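Local coordinates for protein peptide amidase (Stenotrophomonas maltophilia, PDB 1M22) that probably hydrolyses carboxamide groups of peptides as a member of the amidase signature family, at residues T253-A258 and T466-P471; G400-L405 and A442-L447. One frame throughout, in Å; residues are numbered along the deposited sequence.

Interaction 1 of 2, residues T253-A258 and T466-P471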
loop_
_atom_site.group_PDB
_atom_site.type_symbol
_atom_site.label_atom_id
_atom_site.label_comp_id
_atom_site.label_asym_id
_atom_site.label_seq_id
_atom_site.Cartn_x
_atom_site.Cartn_y
_atom_site.Cartn_z
ATOM N N THR A 253 12.101 11.058 -13.797
ATOM C CA THR A 253 11.112 12.001 -14.314
ATOM C C THR A 253 10.617 13.000 -13.274
ATOM O O THR A 253 9.851 13.907 -13.597
ATOM C CB THR A 253 9.873 11.271 -14.877
ATOM O OG1 THR A 253 9.128 10.690 -13.799
ATOM C CG2 THR A 253 10.294 10.178 -15.846
ATOM N N MET A 254 11.047 12.836 -12.028
ATOM C CA MET A 254 10.610 13.739 -10.975
ATOM C C MET A 254 11.272 15.108 -11.052
ATOM O O MET A 254 12.497 15.216 -11.097
ATOM C CB MET A 254 10.875 13.128 -9.601
ATOM C CG MET A 254 10.441 14.030 -8.465
ATOM S SD MET A 254 10.681 13.279 -6.861
ATOM C CE MET A 254 9.798 14.444 -5.823
ATOM N N PRO A 255 10.462 16.177 -11.069
ATOM C CA PRO A 255 10.987 17.543 -11.138
ATOM C C PRO A 255 11.498 18.035 -9.787
ATOM O O PRO A 255 10.827 17.887 -8.765
ATOM C CB PRO A 255 9.785 18.342 -11.630
ATOM C CG PRO A 255 8.645 17.636 -10.972
ATOM C CD PRO A 255 8.991 16.177 -11.182
ATOM N N GLY A 256 12.695 18.611 -9.795
ATOM C CA GLY A 256 13.287 19.137 -8.579
ATOM C C GLY A 256 13.269 18.225 -7.368
ATOM O O GLY A 256 12.817 18.627 -6.295
ATOM N N ARG A 257 13.756 16.998 -7.525
ATOM C CA ARG A 257 13.797 16.069 -6.403
ATOM C C ARG A 257 14.890 16.528 -5.448
ATOM O O ARG A 257 15.951 16.984 -5.880
ATOM C CB ARG A 257 14.109 14.647 -6.878
ATOM C CG ARG A 257 14.136 13.619 -5.747
ATOM C CD ARG A 257 14.800 12.321 -6.185
ATOM N NE ARG A 257 14.049 11.615 -7.221
ATOM C CZ ARG A 257 13.033 10.788 -6.988
ATOM N NH1 ARG A 257 12.630 10.552 -5.747
ATOM N NH2 ARG A 257 12.430 10.187 -8.004
ATOM N N ALA A 258 14.632 16.411 -4.153
ATOM C CA ALA A 258 15.609 16.811 -3.151
ATOM C C ALA A 258 15.458 15.931 -1.922
ATOM O O ALA A 258 14.501 15.163 -1.817
ATOM C CB ALA A 258 15.404 18.272 -2.777
ATOM N N THR A 466 -2.588 16.062 -7.829
ATOM C CA THR A 466 -1.869 15.922 -9.085
ATOM C C THR A 466 -0.461 15.385 -8.816
ATOM O O THR A 466 -0.042 15.245 -7.667
ATOM C CB THR A 466 -1.797 17.268 -9.846
ATOM O OG1 THR A 466 -1.333 17.033 -11.181
ATOM C CG2 THR A 466 -0.854 18.238 -9.146
ATOM N N ALA A 467 0.269 15.074 -9.881
ATOM C CA ALA A 467 1.614 14.541 -9.740
ATOM C C ALA A 467 2.500 15.368 -8.814
ATOM O O ALA A 467 2.496 16.601 -8.862
ATOM C CB ALA A 467 2.272 14.423 -11.114
ATOM N N TRP A 468 3.244 14.668 -7.960
ATOM C CA TRP A 468 4.202 15.269 -7.033
ATOM C C TRP A 468 3.618 16.134 -5.921
ATOM O O TRP A 468 4.346 16.897 -5.284
ATOM C CB TRP A 468 5.244 16.070 -7.831
ATOM C CG TRP A 468 5.729 15.341 -9.061
ATOM C CD1 TRP A 468 5.543 15.718 -10.364
ATOM C CD2 TRP A 468 6.425 14.087 -9.104
ATOM N NE1 TRP A 468 6.076 14.775 -11.211
ATOM C CE2 TRP A 468 6.622 13.764 -10.465
ATOM C CE3 TRP A 468 6.899 13.205 -8.122
ATOM C CZ2 TRP A 468 7.276 12.594 -10.872
ATOM C CZ3 TRP A 468 7.549 12.040 -8.528
ATOM C CH2 TRP A 468 7.729 11.748 -9.892
ATOM N N SER A 469 2.320 15.999 -5.658
ATOM C CA SER A 469 1.679 16.796 -4.614
ATOM C C SER A 469 1.671 16.142 -3.230
ATOM O O SER A 469 0.897 16.547 -2.361
ATOM C CB SER A 469 0.239 17.142 -5.023
ATOM O OG SER A 469 -0.573 15.986 -5.120
ATOM N N GLU A 470 2.534 15.150 -3.012
ATOM C CA GLU A 470 2.588 14.481 -1.711
ATOM C C GLU A 470 2.739 15.437 -0.528
ATOM O O GLU A 470 2.082 15.260 0.493
ATOM C CB GLU A 470 3.726 13.455 -1.658
ATOM C CG GLU A 470 3.534 12.233 -2.543
ATOM C CD GLU A 470 3.950 12.469 -3.978
ATOM O OE1 GLU A 470 4.505 13.549 -4.290
ATOM O OE2 GLU A 470 3.732 11.559 -4.792
ATOM N N PRO A 471 3.613 16.453 -0.638
ATOM C CA PRO A 471 3.756 17.371 0.501
ATOM C C PRO A 471 2.422 17.997 0.911
ATOM O O PRO A 471 2.078 18.037 2.095
ATOM C CB PRO A 471 4.745 18.412 -0.017
ATOM C CG PRO A 471 5.598 17.617 -0.972
ATOM C CD PRO A 471 4.571 16.787 -1.709
#

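Interaction 2 of 2, residues G400-L405 and A442-L447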
loop_
_atom_site.group_PDB
_atom_site.type_symbol
_atom_site.label_atom_id
_atom_site.label_comp_id
_atom_site.label_asym_id
_atom_site.label_seq_id
_atom_site.Cartn_x
_atom_site.Cartn_y
_atom_site.Cartn_z
ATOM N N GLY A 400 -8.740 14.155 -16.414
ATOM C CA GLY A 400 -9.502 13.586 -15.316
ATOM C C GLY A 400 -9.267 14.370 -14.038
ATOM O O GLY A 400 -9.903 15.399 -13.802
ATOM N N ILE A 401 -8.341 13.891 -13.213
ATOM C CA ILE A 401 -8.025 14.563 -11.962
ATOM C C ILE A 401 -7.617 16.024 -12.180
ATOM O O ILE A 401 -8.104 16.919 -11.487
ATOM C CB ILE A 401 -6.889 13.824 -11.213
ATOM C CG1 ILE A 401 -7.418 12.504 -10.639
ATOM C CG2 ILE A 401 -6.314 14.713 -10.111
ATOM C CD1 ILE A 401 -6.330 11.583 -10.100
ATOM N N ASP A 402 -6.735 16.270 -13.144
ATOM C CA ASP A 402 -6.283 17.637 -13.384
ATOM C C ASP A 402 -7.398 18.555 -13.869
ATOM O O ASP A 402 -7.426 19.735 -13.526
ATOM C CB ASP A 402 -5.120 17.658 -14.375
ATOM C CG ASP A 402 -3.884 16.971 -13.833
ATOM O OD1 ASP A 402 -3.626 17.075 -12.614
ATOM O OD2 ASP A 402 -3.164 16.337 -14.629
ATOM N N ALA A 403 -8.319 18.018 -14.663
ATOM C CA ALA A 403 -9.427 18.825 -15.159
ATOM C C ALA A 403 -10.320 19.249 -13.994
ATOM O O ALA A 403 -10.782 20.387 -13.936
ATOM C CB ALA A 403 -10.236 18.037 -16.186
ATOM N N ALA A 404 -10.562 18.333 -13.060
ATOM C CA ALA A 404 -11.393 18.641 -11.904
ATOM C C ALA A 404 -10.696 19.653 -10.997
ATOM O O ALA A 404 -11.324 20.588 -10.500
ATOM C CB ALA A 404 -11.711 17.367 -11.129
ATOM N N LEU A 405 -9.396 19.471 -10.783
ATOM C CA LEU A 405 -8.649 20.396 -9.935
ATOM C C LEU A 405 -8.645 21.808 -10.525
ATOM O O LEU A 405 -8.802 22.789 -9.804
ATOM C CB LEU A 405 -7.205 19.916 -9.751
ATOM C CG LEU A 405 -7.002 18.595 -8.997
ATOM C CD1 LEU A 405 -5.536 18.195 -9.087
ATOM C CD2 LEU A 405 -7.443 18.738 -7.543
ATOM N N ALA A 442 -3.605 7.455 -13.420
ATOM C CA ALA A 442 -2.890 8.680 -13.769
ATOM C C ALA A 442 -1.457 8.645 -13.251
ATOM O O ALA A 442 -0.608 9.402 -13.719
ATOM C CB ALA A 442 -3.609 9.887 -13.182
ATOM N N GLY A 443 -1.192 7.762 -12.288
ATOM C CA GLY A 443 0.132 7.682 -11.691
ATOM C C GLY A 443 0.301 8.822 -10.699
ATOM O O GLY A 443 1.424 9.232 -10.392
ATOM N N TYR A 444 -0.825 9.327 -10.199
ATOM C CA TYR A 444 -0.852 10.442 -9.251
ATOM C C TYR A 444 -0.974 9.953 -7.811
ATOM O O TYR A 444 -1.433 8.841 -7.562
ATOM C CB TYR A 444 -2.027 11.367 -9.571
ATOM C CG TYR A 444 -1.894 12.170 -10.850
ATOM C CD1 TYR A 444 -0.779 12.041 -11.684
ATOM C CD2 TYR A 444 -2.893 13.064 -11.224
ATOM C CE1 TYR A 444 -0.671 12.793 -12.864
ATOM C CE2 TYR A 444 -2.794 13.813 -12.395
ATOM C CZ TYR A 444 -1.685 13.672 -13.204
ATOM O OH TYR A 444 -1.592 14.427 -14.353
ATOM N N PRO A 445 -0.596 10.794 -6.840
ATOM C CA PRO A 445 -0.676 10.394 -5.433
ATOM C C PRO A 445 -2.074 10.345 -4.823
ATOM O O PRO A 445 -2.949 11.150 -5.148
ATOM C CB PRO A 445 0.217 11.418 -4.738
ATOM C CG PRO A 445 -0.054 12.667 -5.539
ATOM C CD PRO A 445 -0.029 12.152 -6.973
ATOM N N SER A 446 -2.267 9.374 -3.938
ATOM C CA SER A 446 -3.524 9.205 -3.223
ATOM C C SER A 446 -3.176 8.796 -1.796
ATOM O O SER A 446 -2.129 8.198 -1.553
ATOM C CB SER A 446 -4.415 8.160 -3.901
ATOM O OG SER A 446 -3.802 6.889 -3.942
ATOM N N LEU A 447 -4.055 9.123 -0.856
ATOM C CA LEU A 447 -3.800 8.850 0.551
ATOM C C LEU A 447 -5.122 8.684 1.281
ATOM O O LEU A 447 -5.994 9.550 1.189
ATOM C CB LEU A 447 -3.024 10.041 1.131
ATOM C CG LEU A 447 -2.331 10.038 2.496
ATOM C CD1 LEU A 447 -1.551 11.341 2.657
ATOM C CD2 LEU A 447 -3.351 9.891 3.606
#

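Interaction 1 of 2, residues T253-A258 and T466-P471
One face of the W468 indole carries both M254 and P255, while T253 meets the rim of the ring close to its plane. P255 lies over the pyrrole half: its CD stands 3.4 Å from the centroid of the five-membered ring, 20° off the normal, a CH-pi contact. M254 takes the benzene half in the same manner, with CG 3.7 Å from the centroid of the six-membered ring and CB down to 3.4 Å from CH2 of W468. With CG anti to the backbone N (chi1 180°) and the chain extended beyond it, M254 runs across this half of the indole, so that SD makes an oblique Met-aromatic contact, 4.5 Å from the same centroid. The sulfur also sits over the centre of one face of the R257 guanidinium, 3.4 Å above its plane, and is thus flanked by two flat groups. R257 itself is tied by hydrogen bonds to the carbonyls of T251, G207 and L208, which fix the position of that plane. T253 OG1 approaches CZ2 of W468 to 4.0 Å, its hydrogen bond going to the carbonyl of A250. W468 is the third residue of a type II beta turn, T466 to S469; the arrangement is a surface CH-pi and Met-aromatic cluster that joins the loop after helix 231-241 to the turn before helix 470-484.

Interaction 2 of 2, residues G400-L405 and A442-L447
Y444 reaches from the loop before strand 446-454 to helix 383-407, meeting I401 part-way along its ring and D402 at its hydroxyl. Its CB leaves the backbone in the direction of the helix, and with CG anti to the carbonyl carbon (chi1 -70°) the ring extends alongside I401, the two side chains running in opposite directions. CD2 of the ring is the atom that meets isoleucine: CD1 of I401 lies 3.9 Å from it, in an oblique position, and CG2 of I401 approaches it at 4.0 Å in the plane of the ring. One ring face is taken by A442, whose CB stands 3.6 Å above the centre, and I401 CD1 also touches this methyl loosely. Further out, Y444 CE2 passes 3.4 Å from D402 OD1. At the tip, Y444 OH donates to D402 OD2 in a very short hydrogen bond of 2.5 Å, with the carboxylate oxygen near the ring plane and the carboxylate turned 41° from the ring. The other oxygen, OD1, is hydrogen-bonded to T466 OG1, so both oxygens of the carboxylate are held and its rotation is fixed. A442 ends helix 436-442, closed by a Schellman motif with G443 as C-prime residue at positive phi; the chain reversal there brings the A442 methyl over the ring of the tyrosine two residues on. A phenol-carboxylate bond this short is consistent with an ionised D402 that polarises the Y444 O-H.

Overall arrangement
Neither contact lies in the deep core: interaction 1 is at the surface, between a loop and the turn opening helix 470-484, whereas interaction 2 is partly buried, between helix 383-407 and the chain entering strand 446-454 of the central sheet. Their chemistry follows their place. The first relies on carbon and sulfur against an aromatic face, with no hydrogen bond across it; the second adds a phenol-carboxylate hydrogen bond, between partly exposed residues, to packing of the buried I401 and A442. The D402 carboxylate bridges the two contacts, and P445 packs against T466, S469 and E470, so the turn that presents W468 is also joined to helix 383-407 and to the loop leading into strand 446-454.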